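Local coordinates for tail fiber protein (Acinetobacter phage AM24, PDB 5W5P), which is a trimeric tailspike of the phage that probably recognises, and may degrade, the capsular polysaccharide of its Acinetobacter host, at residues A[26-31]-A[49-54]; A[57-62]-A[71-76]; A[64-69]-A[107-112]; A[77-82]-A[95-100]. One frame throughout, in Å; residues are numbered along the deposited sequence.

Interaction 1: A[26-31]-A[49-54]; sequences SGKSQQ and KPIVNG
Ser26 OG, which faces Ile51, is gripped from its own side of the contact: Asp24 bonds it through its carboxylate, and Lys28 N reaches Ser26 OG in a weak, nearly straight hydrogen bond of 3.4 Å. No hydrogen bond joins 26-31 to 49-54, a worked example of a loop contact built from van der Waals packing. Ser26 CB rests 3.5 Å from Ile51 O, and it also touches one Val52 methyl. Lys28 CD lies 3.8 Å from Ile51 CG2, the short branch that stands beside the backbone N, whereas the longer CG1 branch leads away. Bends at chi2 (-140°) and chi3 (134°) carry the lysine chain obliquely across that methyl and on past Pro50 O, which is 3.9 Å from Lys28 CD. The ammonium groups of Lys28 and Lys49 come near, NZ to NZ 5.0 Å, and would probably repel mildly. Lys38 of the second subunit packs on Ser26, Ile51 and Val52, bringing a subunit interface up to the contact. The loop packed on 49-54 runs into helix 30-35, whose N-cap Ser29 bonds through OG to a later backbone N and through N to Glu32 OE1, consistent with a capping box.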
loop_
_atom_site.group_PDB
_atom_site.type_symbol
_atom_site.label_atom_id
_atom_site.label_comp_id
_atom_site.label_asym_id
_atom_site.label_seq_id
_atom_site.Cartn_x
_atom_site.Cartn_y
_atom_site.Cartn_z
ATOM N N SER A 26 -63.785 17.504 14.781
ATOM C CA SER A 26 -63.700 16.209 14.114
ATOM C C SER A 26 -64.869 15.291 14.441
ATOM O O SER A 26 -65.037 14.269 13.766
ATOM C CB SER A 26 -62.406 15.500 14.502
ATOM O OG SER A 26 -62.413 15.182 15.884
ATOM N N GLY A 27 -65.664 15.618 15.459
ATOM C CA GLY A 27 -66.724 14.762 15.927
ATOM C C GLY A 27 -66.380 13.958 17.162
ATOM O O GLY A 27 -67.288 13.423 17.808
ATOM N N LYS A 28 -65.101 13.855 17.505
ATOM C CA LYS A 28 -64.678 13.136 18.696
ATOM C C LYS A 28 -64.639 14.074 19.896
ATOM O O LYS A 28 -64.515 15.294 19.762
ATOM C CB LYS A 28 -63.306 12.490 18.477
ATOM C CG LYS A 28 -63.310 11.400 17.416
ATOM C CD LYS A 28 -62.447 10.215 17.817
ATOM C CE LYS A 28 -63.167 8.898 17.564
ATOM N NZ LYS A 28 -63.825 8.867 16.227
ATOM N N SER A 29 -64.750 13.486 21.083
ATOM C CA SER A 29 -64.798 14.276 22.302
ATOM C C SER A 29 -63.423 14.850 22.625
ATOM O O SER A 29 -62.391 14.386 22.129
ATOM C CB SER A 29 -65.294 13.427 23.473
ATOM O OG SER A 29 -64.286 12.541 23.927
ATOM N N GLN A 30 -63.420 15.881 23.476
ATOM C CA GLN A 30 -62.156 16.447 23.933
ATOM C C GLN A 30 -61.335 15.420 24.694
ATOM O O GLN A 30 -60.101 15.422 24.603
ATOM C CB GLN A 30 -62.403 17.674 24.810
ATOM C CG GLN A 30 -61.132 18.333 25.318
ATOM C CD GLN A 30 -60.341 18.993 24.209
ATOM O OE1 GLN A 30 -60.898 19.721 23.389
ATOM N NE2 GLN A 30 -59.034 18.738 24.173
ATOM N N GLN A 31 -61.994 14.533 25.442
ATOM C CA GLN A 31 -61.267 13.475 26.132
ATOM C C GLN A 31 -60.498 12.602 25.149
ATOM O O GLN A 31 -59.346 12.238 25.406
ATOM C CB GLN A 31 -62.225 12.627 26.965
ATOM C CG GLN A 31 -61.521 11.602 27.836
ATOM C CD GLN A 31 -60.427 12.217 28.681
ATOM O OE1 GLN A 31 -60.693 13.025 29.574
ATOM N NE2 GLN A 31 -59.185 11.843 28.402
ATOM N N LYS A 49 -58.228 5.221 18.969
ATOM C CA LYS A 49 -58.863 5.459 17.683
ATOM C C LYS A 49 -58.498 6.848 17.183
ATOM O O LYS A 49 -58.598 7.816 17.949
ATOM C CB LYS A 49 -60.387 5.318 17.794
ATOM C CG LYS A 49 -60.847 3.898 18.106
ATOM C CD LYS A 49 -62.284 3.856 18.609
ATOM C CE LYS A 49 -63.264 4.267 17.522
ATOM N NZ LYS A 49 -64.675 4.271 18.006
ATOM N N PRO A 50 -58.065 6.989 15.932
ATOM C CA PRO A 50 -57.629 8.305 15.451
ATOM C C PRO A 50 -58.786 9.284 15.372
ATOM O O PRO A 50 -59.930 8.914 15.100
ATOM C CB PRO A 50 -57.061 8.004 14.059
ATOM C CG PRO A 50 -57.761 6.759 13.633
ATOM C CD PRO A 50 -57.974 5.957 14.884
ATOM N N ILE A 51 -58.475 10.553 15.618
ATOM C CA ILE A 51 -59.502 11.584 15.568
ATOM C C ILE A 51 -59.692 12.131 14.152
ATOM O O ILE A 51 -60.807 12.512 13.785
ATOM C CB ILE A 51 -59.183 12.713 16.563
ATOM C CG1 ILE A 51 -57.833 13.347 16.250
ATOM C CG2 ILE A 51 -59.183 12.181 17.988
ATOM C CD1 ILE A 51 -57.547 14.573 17.080
ATOM N N VAL A 52 -58.632 12.174 13.346
ATOM C CA VAL A 52 -58.715 12.589 11.953
ATOM C C VAL A 52 -57.988 11.553 11.102
ATOM O O VAL A 52 -57.276 10.686 11.609
ATOM C CB VAL A 52 -58.126 13.997 11.713
ATOM C CG1 VAL A 52 -58.960 15.059 12.418
ATOM C CG2 VAL A 52 -56.675 14.059 12.172
ATOM N N ASN A 53 -58.185 11.651 9.791
ATOM C CA ASN A 53 -57.511 10.762 8.857
ATOM C C ASN A 53 -56.081 11.238 8.638
ATOM O O ASN A 53 -55.842 12.423 8.386
ATOM C CB ASN A 53 -58.267 10.707 7.529
ATOM C CG ASN A 53 -59.575 9.942 7.635
ATOM O OD1 ASN A 53 -59.999 9.559 8.728
ATOM N ND2 ASN A 53 -60.225 9.719 6.497
ATOM N N GLY A 54 -55.130 10.313 8.741
ATOM C CA GLY A 54 -53.732 10.670 8.616
ATOM C C GLY A 54 -53.137 11.331 9.835
ATOM O O GLY A 54 -52.121 12.025 9.716
#

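Interaction 2: A[57-62]-A[71-76]; sequences VYVGQR and GLFYAD
The Tyr58 ring meets the Gly71 backbone at a slant, its CD2 lying 3.4 Å from Gly71 O, while the Phe73 ring is met obliquely by Val59, whose CG2 comes within 3.6 Å of Phe73 CD1. These two rings belong to opposite faces of a beta hairpin: Tyr58 and Leu72 share one, Val57, Val59 and Phe73 the other. With CG anti to the backbone N (chi1 174°), the tyrosine ring is swung along the strand toward the glycine, and its CB meets Leu72 CD2 at 4.1 Å. Antiparallel pairing supplies the frame. Val57 and Phe73 form a hydrogen-bonded pair, with Val57 N to Phe73 O and Phe73 N to Val57 O both 2.9 Å. Val59 and Gly71 form the next such pair, Val59 N reaching Gly71 O at 2.9 Å and Gly71 N returning to Val59 O at 3.0 Å. Between them, the non-hydrogen-bonded pair Tyr58 and Leu72 adds a CA-H...O contact from Leu72 CA to Val57 O. Lys101 of the third subunit packs on Tyr58, and Leu72 meets Tyr58 of the second subunit. Within the chain, Val57 and Val59 pack against Leu45 of helix 42-46, and strand 71-75 lies between strands 56-59 and 97-100 in the four-stranded antiparallel sheet.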
loop_
_atom_site.group_PDB
_atom_site.type_symbol
_atom_site.label_atom_id
_atom_site.label_comp_id
_atom_site.label_asym_id
_atom_site.label_seq_id
_atom_site.Cartn_x
_atom_site.Cartn_y
_atom_site.Cartn_z
ATOM N N VAL A 57 -49.473 10.466 15.828
ATOM C CA VAL A 57 -49.362 10.478 17.277
ATOM C C VAL A 57 -48.014 9.883 17.658
ATOM O O VAL A 57 -47.370 9.178 16.877
ATOM C CB VAL A 57 -50.506 9.700 17.961
ATOM C CG1 VAL A 57 -51.848 10.341 17.647
ATOM C CG2 VAL A 57 -50.487 8.243 17.526
ATOM N N TYR A 58 -47.591 10.168 18.882
ATOM C CA TYR A 58 -46.331 9.663 19.404
ATOM C C TYR A 58 -46.602 8.575 20.433
ATOM O O TYR A 58 -47.366 8.787 21.380
ATOM C CB TYR A 58 -45.506 10.791 20.028
ATOM C CG TYR A 58 -44.259 10.295 20.711
ATOM C CD1 TYR A 58 -44.218 10.140 22.087
ATOM C CD2 TYR A 58 -43.124 9.963 19.978
ATOM C CE1 TYR A 58 -43.091 9.676 22.717
ATOM C CE2 TYR A 58 -41.984 9.495 20.606
ATOM C CZ TYR A 58 -41.976 9.356 21.976
ATOM O OH TYR A 58 -40.853 8.894 22.623
ATOM N N VAL A 59 -45.984 7.411 20.241
ATOM C CA VAL A 59 -46.025 6.326 21.217
ATOM C C VAL A 59 -44.712 6.335 21.985
ATOM O O VAL A 59 -43.630 6.339 21.383
ATOM C CB VAL A 59 -46.264 4.967 20.538
ATOM C CG1 VAL A 59 -46.460 3.882 21.584
ATOM C CG2 VAL A 59 -47.466 5.040 19.610
ATOM N N GLY A 60 -44.804 6.326 23.315
ATOM C CA GLY A 60 -43.621 6.550 24.133
ATOM C C GLY A 60 -42.641 5.390 24.114
ATOM O O GLY A 60 -41.428 5.595 24.058
ATOM N N GLN A 61 -43.149 4.164 24.182
ATOM C CA GLN A 61 -42.318 2.969 24.282
ATOM C C GLN A 61 -43.171 1.761 23.902
ATOM O O GLN A 61 -44.338 1.900 23.519
ATOM C CB GLN A 61 -41.711 2.834 25.686
ATOM C CG GLN A 61 -42.730 2.821 26.817
ATOM C CD GLN A 61 -42.131 3.220 28.154
ATOM O OE1 GLN A 61 -41.438 4.233 28.262
ATOM N NE2 GLN A 61 -42.389 2.417 29.180
ATOM N N ARG A 62 -42.584 0.566 23.999
ATOM C CA ARG A 62 -43.280 -0.641 23.563
ATOM C C ARG A 62 -44.236 -1.146 24.632
ATOM O O ARG A 62 -45.411 -1.401 24.351
ATOM C CB ARG A 62 -42.273 -1.733 23.192
ATOM C CG ARG A 62 -41.777 -1.672 21.760
ATOM C CD ARG A 62 -40.856 -2.845 21.432
ATOM N NE ARG A 62 -41.495 -4.134 21.694
ATOM C CZ ARG A 62 -42.164 -4.837 20.784
ATOM N NH1 ARG A 62 -42.279 -4.379 19.543
ATOM N NH2 ARG A 62 -42.713 -5.998 21.111
ATOM N N GLY A 71 -41.818 6.091 19.001
ATOM C CA GLY A 71 -41.695 6.865 17.783
ATOM C C GLY A 71 -43.046 7.400 17.348
ATOM O O GLY A 71 -44.047 7.269 18.051
ATOM N N LEU A 72 -43.043 8.003 16.163
ATOM C CA LEU A 72 -44.247 8.575 15.577
ATOM C C LEU A 72 -44.952 7.543 14.705
ATOM O O LEU A 72 -44.308 6.785 13.975
ATOM C CB LEU A 72 -43.909 9.812 14.741
ATOM C CG LEU A 72 -43.305 11.024 15.453
ATOM C CD1 LEU A 72 -42.560 11.895 14.455
ATOM C CD2 LEU A 72 -44.383 11.831 16.174
ATOM N N PHE A 73 -46.281 7.528 14.784
ATOM C CA PHE A 73 -47.118 6.639 13.991
ATOM C C PHE A 73 -48.251 7.451 13.377
ATOM O O PHE A 73 -48.871 8.271 14.063
ATOM C CB PHE A 73 -47.685 5.497 14.847
ATOM C CG PHE A 73 -46.653 4.493 15.283
ATOM C CD1 PHE A 73 -45.897 4.704 16.427
ATOM C CD2 PHE A 73 -46.435 3.339 14.544
ATOM C CE1 PHE A 73 -44.944 3.782 16.825
ATOM C CE2 PHE A 73 -45.484 2.415 14.939
ATOM C CZ PHE A 73 -44.739 2.638 16.081
ATOM N N TYR A 74 -48.518 7.234 12.093
ATOM C CA TYR A 74 -49.610 7.908 11.408
ATOM C C TYR A 74 -50.666 6.895 10.992
ATOM O O TYR A 74 -50.345 5.767 10.609
ATOM C CB TYR A 74 -49.116 8.703 10.191
ATOM C CG TYR A 74 -48.811 7.882 8.960
ATOM C CD1 TYR A 74 -47.586 7.231 8.823
ATOM C CD2 TYR A 74 -49.733 7.776 7.925
ATOM C CE1 TYR A 74 -47.288 6.484 7.696
ATOM C CE2 TYR A 74 -49.451 7.033 6.795
ATOM C CZ TYR A 74 -48.224 6.388 6.683
ATOM O OH TYR A 74 -47.935 5.646 5.557
ATOM N N ALA A 75 -51.928 7.304 11.087
ATOM C CA ALA A 75 -53.055 6.437 10.746
ATOM C C ALA A 75 -53.225 6.442 9.233
ATOM O O ALA A 75 -53.727 7.407 8.654
ATOM C CB ALA A 75 -54.325 6.896 11.453
ATOM N N ASP A 76 -52.796 5.360 8.588
ATOM C CA ASP A 76 -52.920 5.208 7.140
ATOM C C ASP A 76 -54.347 4.775 6.828
ATOM O O ASP A 76 -54.679 3.586 6.841
ATOM C CB ASP A 76 -51.897 4.205 6.618
ATOM C CG ASP A 76 -51.766 4.237 5.112
ATOM O OD1 ASP A 76 -52.473 5.040 4.467
ATOM O OD2 ASP A 76 -50.959 3.455 4.571
#

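Interaction 3: A[64-69]-A[107-112]; sequences NTYLQG and DPCWFG
Tyr66 and Cys109 make the main packing contact, the phenol oxygen pressing against the cysteine: Tyr66 OH is 3.2 Å from Cys109 CA and also near its sulfur. The tyrosine's first torsion (chi1 -167°) sets CG opposite the backbone N and sends the ring across to the turn. There the two carbons next to CZ each come obliquely near a different carbonyl; Tyr66 CE1 is 3.5 Å from Cys109 O and Tyr66 CE2 is 3.6 Å from Gly112 O. Alongside, Gln68 CB lies 3.9 Å from Cys109 CB, and Gly69 CA comes to the edge of the Trp110 indole. Asp107 CB lies over one indole face, offset toward its rim, and Arg100 makes a cation-pi contact with the same ring.

Of the polar interactions, the Tyr66 hydroxyl bonds to Ala113 O, just past the turn. A single water then bridges the segments: it accepts from Gly69 N at 2.9 Å and donates to Asp107 OD2 at 2.9 Å, with a further, weak bond to Gln68 OE1. A bend at chi2 (-64°) folds the glutamine amide back toward this water. Inside 107-112, Asp107 OD1 takes Cys109 N at 2.8 Å, an Asx turn, its donor above the carboxylate plane, that leads into the 3-10 segment 108-110.

Arg143 binds both Asp107 OD2 and Gln68 OE1. Packing is direct, whereas the polar link between the loops runs through a water and this arginine, whose cation would probably offset the aspartate's negative charge.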
loop_
_atom_site.group_PDB
_atom_site.type_symbol
_atom_site.label_atom_id
_atom_site.label_comp_id
_atom_site.label_asym_id
_atom_site.label_seq_id
_atom_site.Cartn_x
_atom_site.Cartn_y
_atom_site.Cartn_z
ATOM N N ASN A 64 -44.737 -1.104 29.352
ATOM C CA ASN A 64 -44.325 -0.456 30.595
ATOM C C ASN A 64 -42.969 -0.949 31.086
ATOM O O ASN A 64 -42.313 -0.250 31.875
ATOM C CB ASN A 64 -45.358 -0.659 31.704
ATOM C CG ASN A 64 -46.703 -0.033 31.388
ATOM O OD1 ASN A 64 -46.798 1.173 31.123
ATOM N ND2 ASN A 64 -47.748 -0.837 31.426
ATOM N N THR A 65 -42.549 -2.151 30.667
ATOM C CA THR A 65 -41.239 -2.675 31.023
ATOM C C THR A 65 -40.194 -2.464 29.938
ATOM O O THR A 65 -39.005 -2.415 30.258
ATOM C CB THR A 65 -41.326 -4.171 31.337
ATOM O OG1 THR A 65 -42.227 -4.792 30.422
ATOM C CG2 THR A 65 -41.837 -4.405 32.758
ATOM N N TYR A 66 -40.603 -2.298 28.679
ATOM C CA TYR A 66 -39.686 -2.112 27.553
ATOM C C TYR A 66 -39.668 -0.633 27.176
ATOM O O TYR A 66 -40.611 -0.131 26.555
ATOM C CB TYR A 66 -40.110 -2.973 26.363
ATOM C CG TYR A 66 -39.075 -3.085 25.268
ATOM C CD1 TYR A 66 -38.916 -2.069 24.334
ATOM C CD2 TYR A 66 -38.256 -4.209 25.163
ATOM C CE1 TYR A 66 -37.966 -2.160 23.329
ATOM C CE2 TYR A 66 -37.302 -4.313 24.156
ATOM C CZ TYR A 66 -37.163 -3.283 23.244
ATOM O OH TYR A 66 -36.228 -3.365 22.240
ATOM N N LEU A 67 -38.590 0.059 27.536
ATOM C CA LEU A 67 -38.527 1.508 27.408
ATOM C C LEU A 67 -38.086 1.989 26.032
ATOM O O LEU A 67 -38.037 3.201 25.814
ATOM C CB LEU A 67 -37.592 2.085 28.475
ATOM C CG LEU A 67 -37.792 1.532 29.886
ATOM C CD1 LEU A 67 -36.713 2.046 30.823
ATOM C CD2 LEU A 67 -39.175 1.888 30.403
ATOM N N GLN A 68 -37.772 1.092 25.100
ATOM C CA GLN A 68 -37.397 1.482 23.747
ATOM C C GLN A 68 -38.550 1.196 22.784
ATOM O O GLN A 68 -39.632 0.756 23.182
ATOM C CB GLN A 68 -36.113 0.765 23.319
ATOM C CG GLN A 68 -34.886 1.185 24.109
ATOM C CD GLN A 68 -34.540 2.649 23.900
ATOM O OE1 GLN A 68 -34.421 3.116 22.762
ATOM N NE2 GLN A 68 -34.385 3.386 24.997
ATOM N N GLY A 69 -38.315 1.476 21.502
ATOM C CA GLY A 69 -39.283 1.203 20.461
ATOM C C GLY A 69 -40.283 2.307 20.183
ATOM O O GLY A 69 -41.126 2.144 19.290
ATOM N N ASP A 107 -34.342 0.006 13.486
ATOM C CA ASP A 107 -33.857 -0.273 14.838
ATOM C C ASP A 107 -34.481 -1.585 15.300
ATOM O O ASP A 107 -35.722 -1.699 15.286
ATOM C CB ASP A 107 -34.245 0.882 15.770
ATOM C CG ASP A 107 -33.820 0.686 17.220
ATOM O OD1 ASP A 107 -33.264 -0.363 17.594
ATOM O OD2 ASP A 107 -34.005 1.613 18.014
ATOM N N PRO A 108 -33.704 -2.631 15.627
ATOM C CA PRO A 108 -34.349 -3.858 16.132
ATOM C C PRO A 108 -35.184 -3.625 17.371
ATOM O O PRO A 108 -36.063 -4.444 17.670
ATOM C CB PRO A 108 -33.178 -4.805 16.425
ATOM C CG PRO A 108 -32.094 -4.316 15.568
ATOM C CD PRO A 108 -32.252 -2.815 15.477
ATOM N N CYS A 109 -34.948 -2.528 18.097
ATOM C CA CYS A 109 -35.730 -2.251 19.292
ATOM C C CYS A 109 -37.180 -1.940 18.969
ATOM O O CYS A 109 -38.042 -2.118 19.836
ATOM C CB CYS A 109 -35.123 -1.090 20.079
ATOM S SG CYS A 109 -33.713 -1.555 21.120
ATOM N N TRP A 110 -37.465 -1.477 17.750
ATOM C CA TRP A 110 -38.848 -1.282 17.332
ATOM C C TRP A 110 -39.660 -2.561 17.492
ATOM O O TRP A 110 -40.846 -2.514 17.848
ATOM C CB TRP A 110 -38.887 -0.809 15.881
ATOM C CG TRP A 110 -38.224 0.504 15.662
ATOM C CD1 TRP A 110 -37.862 1.411 16.615
ATOM C CD2 TRP A 110 -37.856 1.073 14.401
ATOM N NE1 TRP A 110 -37.284 2.512 16.024
ATOM C CE2 TRP A 110 -37.267 2.327 14.666
ATOM C CE3 TRP A 110 -37.964 0.643 13.075
ATOM C CZ2 TRP A 110 -36.787 3.151 13.655
ATOM C CZ3 TRP A 110 -37.486 1.464 12.071
ATOM C CH2 TRP A 110 -36.906 2.703 12.365
ATOM N N PHE A 111 -39.037 -3.713 17.241
ATOM C CA PHE A 111 -39.707 -5.005 17.271
ATOM C C PHE A 111 -39.519 -5.749 18.582
ATOM O O PHE A 111 -40.003 -6.878 18.712
ATOM C CB PHE A 111 -39.219 -5.881 16.114
ATOM C CG PHE A 111 -39.415 -5.264 14.764
ATOM C CD1 PHE A 111 -38.418 -4.497 14.184
ATOM C CD2 PHE A 111 -40.601 -5.450 14.074
ATOM C CE1 PHE A 111 -38.598 -3.927 12.939
ATOM C CE2 PHE A 111 -40.790 -4.883 12.830
ATOM C CZ PHE A 111 -39.785 -4.121 12.261
ATOM N N GLY A 112 -38.823 -5.162 19.546
ATOM C CA GLY A 112 -38.681 -5.761 20.855
ATOM C C GLY A 112 -37.361 -6.440 21.143
ATOM O O GLY A 112 -37.309 -7.276 22.050
HETATM O O HOH W 1 -36.119 2.498 19.862
#

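Interaction 4: A[77-82]-A[95-100]; sequences TSDTTS and GTRWKR
Arg97 lays one face of its guanidinium over the backbone of the 77-82 loop, with Thr80 O 3.4 Å above the plane and Thr81 N on that same face, both offset toward the rim. At its edge the group is fixed by Ser82 O, which receives Arg97 NE at 2.7 Å in a fairly straight bond, close to the guanidinium plane and on a carbonyl lone pair. A weak bond from NH2 goes to the same oxygen. Arg97 NH1 turns the other way, to Gly95 O at 2.7 Å, so the flat group is pinned at more than one corner. The bend at chi2 (84°) brings Arg97 CD to 3.4 Å from Asp79 O.

Asp79 divides its work between two oxygens. Its OD1 accepts from Ser82 N at 2.9 Å, on the syn side, and from Thr81 N at 3.0 Å. OD2 uses its anti lone pair for a salt bridge with Lys99, whose extended chain places NZ 2.6 Å from Asp79 OD2; Asp76 is a second acid partner of that lysine. The carboxylate and guanidinium planes are 11° apart, yet no guanidinium N-H points at the acid, so any attraction is probably only through space, beside the packing of Asp79 on the arginine chain. Arg97 and Lys99, both pointing toward the loop, thus bind it at the surface; its own fold rests on an Asx turn extended to a second backbone N, an Asx motif.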
loop_
_atom_site.group_PDB
_atom_site.type_symbol
_atom_site.label_atom_id
_atom_site.label_comp_id
_atom_site.label_asym_id
_atom_site.label_seq_id
_atom_site.Cartn_x
_atom_site.Cartn_y
_atom_site.Cartn_z
ATOM N N THR A 77 -55.202 5.761 6.539
ATOM C CA THR A 77 -56.617 5.488 6.295
ATOM C C THR A 77 -56.844 4.680 5.023
ATOM O O THR A 77 -57.874 4.007 4.910
ATOM C CB THR A 77 -57.411 6.798 6.222
ATOM O OG1 THR A 77 -56.907 7.727 7.191
ATOM C CG2 THR A 77 -58.883 6.544 6.499
ATOM N N SER A 78 -55.907 4.723 4.075
ATOM C CA SER A 78 -56.043 3.970 2.834
ATOM C C SER A 78 -55.739 2.485 3.003
ATOM O O SER A 78 -56.112 1.691 2.131
ATOM C CB SER A 78 -55.126 4.560 1.760
ATOM O OG SER A 78 -53.761 4.477 2.141
ATOM N N ASP A 79 -55.076 2.093 4.090
ATOM C CA ASP A 79 -54.679 0.709 4.319
ATOM C C ASP A 79 -55.662 0.043 5.275
ATOM O O ASP A 79 -55.789 0.456 6.434
ATOM C CB ASP A 79 -53.257 0.628 4.877
ATOM C CG ASP A 79 -52.650 -0.762 4.736
ATOM O OD1 ASP A 79 -53.405 -1.763 4.766
ATOM O OD2 ASP A 79 -51.410 -0.856 4.609
ATOM N N THR A 80 -56.339 -0.996 4.789
ATOM C CA THR A 80 -57.264 -1.783 5.592
ATOM C C THR A 80 -56.912 -3.265 5.591
ATOM O O THR A 80 -57.726 -4.084 6.037
ATOM C CB THR A 80 -58.699 -1.597 5.087
ATOM O OG1 THR A 80 -58.718 -1.715 3.659
ATOM C CG2 THR A 80 -59.231 -0.226 5.485
ATOM N N THR A 81 -55.732 -3.635 5.095
ATOM C CA THR A 81 -55.372 -5.036 4.928
ATOM C C THR A 81 -54.014 -5.412 5.501
ATOM O O THR A 81 -53.800 -6.600 5.769
ATOM C CB THR A 81 -55.396 -5.419 3.439
ATOM O OG1 THR A 81 -54.723 -4.411 2.674
ATOM C CG2 THR A 81 -56.829 -5.544 2.945
ATOM N N SER A 82 -53.101 -4.463 5.704
ATOM C CA SER A 82 -51.762 -4.796 6.174
ATOM C C SER A 82 -51.814 -5.456 7.547
ATOM O O SER A 82 -52.619 -5.081 8.406
ATOM C CB SER A 82 -50.889 -3.541 6.234
ATOM O OG SER A 82 -50.531 -3.104 4.936
ATOM N N GLY A 95 -59.217 -1.495 13.725
ATOM C CA GLY A 95 -58.750 -1.815 12.394
ATOM C C GLY A 95 -57.807 -0.800 11.783
ATOM O O GLY A 95 -57.322 -1.026 10.667
ATOM N N THR A 96 -57.535 0.306 12.474
ATOM C CA THR A 96 -56.641 1.328 11.950
ATOM C C THR A 96 -55.227 0.781 11.815
ATOM O O THR A 96 -54.668 0.228 12.771
ATOM C CB THR A 96 -56.638 2.553 12.863
ATOM O OG1 THR A 96 -57.927 3.182 12.832
ATOM C CG2 THR A 96 -55.585 3.548 12.410
ATOM N N ARG A 97 -54.648 0.935 10.625
ATOM C CA ARG A 97 -53.256 0.562 10.387
ATOM C C ARG A 97 -52.377 1.756 10.730
ATOM O O ARG A 97 -52.315 2.733 9.979
ATOM C CB ARG A 97 -53.050 0.111 8.947
ATOM C CG ARG A 97 -53.114 -1.393 8.780
ATOM C CD ARG A 97 -54.559 -1.853 8.639
ATOM N NE ARG A 97 -54.677 -3.308 8.639
ATOM C CZ ARG A 97 -55.783 -3.967 8.963
ATOM N NH1 ARG A 97 -56.873 -3.302 9.321
ATOM N NH2 ARG A 97 -55.797 -5.290 8.926
ATOM N N TRP A 98 -51.706 1.674 11.876
ATOM C CA TRP A 98 -50.711 2.659 12.279
ATOM C C TRP A 98 -49.351 2.263 11.712
ATOM O O TRP A 98 -48.906 1.123 11.878
ATOM C CB TRP A 98 -50.641 2.761 13.806
ATOM C CG TRP A 98 -51.906 3.287 14.451
ATOM C CD1 TRP A 98 -52.924 2.550 14.987
ATOM C CD2 TRP A 98 -52.274 4.662 14.625
ATOM N NE1 TRP A 98 -53.901 3.380 15.476
ATOM C CE2 TRP A 98 -53.524 4.681 15.269
ATOM C CE3 TRP A 98 -51.665 5.877 14.301
ATOM C CZ2 TRP A 98 -54.178 5.868 15.595
ATOM C CZ3 TRP A 98 -52.319 7.055 14.625
ATOM C CH2 TRP A 98 -53.559 7.041 15.262
ATOM N N LYS A 99 -48.692 3.203 11.042
ATOM C CA LYS A 99 -47.391 2.960 10.433
ATOM C C LYS A 99 -46.368 3.935 10.993
ATOM O O LYS A 99 -46.617 5.142 11.062
ATOM C CB LYS A 99 -47.457 3.069 8.904
ATOM C CG LYS A 99 -48.589 2.261 8.328
ATOM C CD LYS A 99 -48.646 2.261 6.817
ATOM C CE LYS A 99 -49.343 0.992 6.335
ATOM N NZ LYS A 99 -49.861 1.170 4.953
ATOM N N ARG A 100 -45.221 3.403 11.390
ATOM C CA ARG A 100 -44.156 4.219 11.954
ATOM C C ARG A 100 -43.577 5.140 10.890
ATOM O O ARG A 100 -43.371 4.740 9.740
ATOM C CB ARG A 100 -43.058 3.323 12.537
ATOM C CG ARG A 100 -41.872 4.060 13.125
ATOM C CD ARG A 100 -40.747 3.089 13.483
ATOM N NE ARG A 100 -41.166 2.081 14.454
ATOM C CZ ARG A 100 -41.106 2.247 15.771
ATOM N NH1 ARG A 100 -40.647 3.383 16.274
ATOM N NH2 ARG A 100 -41.499 1.278 16.585
#

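How the interactions relate
All four contacts lie on one side of the chain's centre, in the region that precedes the parallel strands of the tailspike body. Interaction 1 comes first along the chain and closes before the others open. Interactions 2 and 4 share the four-stranded antiparallel sheet, through neighbouring strands 71-75 and 97-100, and their centres are 13 Å apart. Interaction 3 alternates with interaction 2 along the sequence and encloses interaction 4, touching both through Arg62 and Arg100. Pro50 packs interaction 1 on Ala75 and Trp98, although interactions 1 and 3 stay about 17 Å apart at their nearest atoms. Interactions 1, 2 and 3 also touch the third subunit, so this region lies at the interface of the trimer.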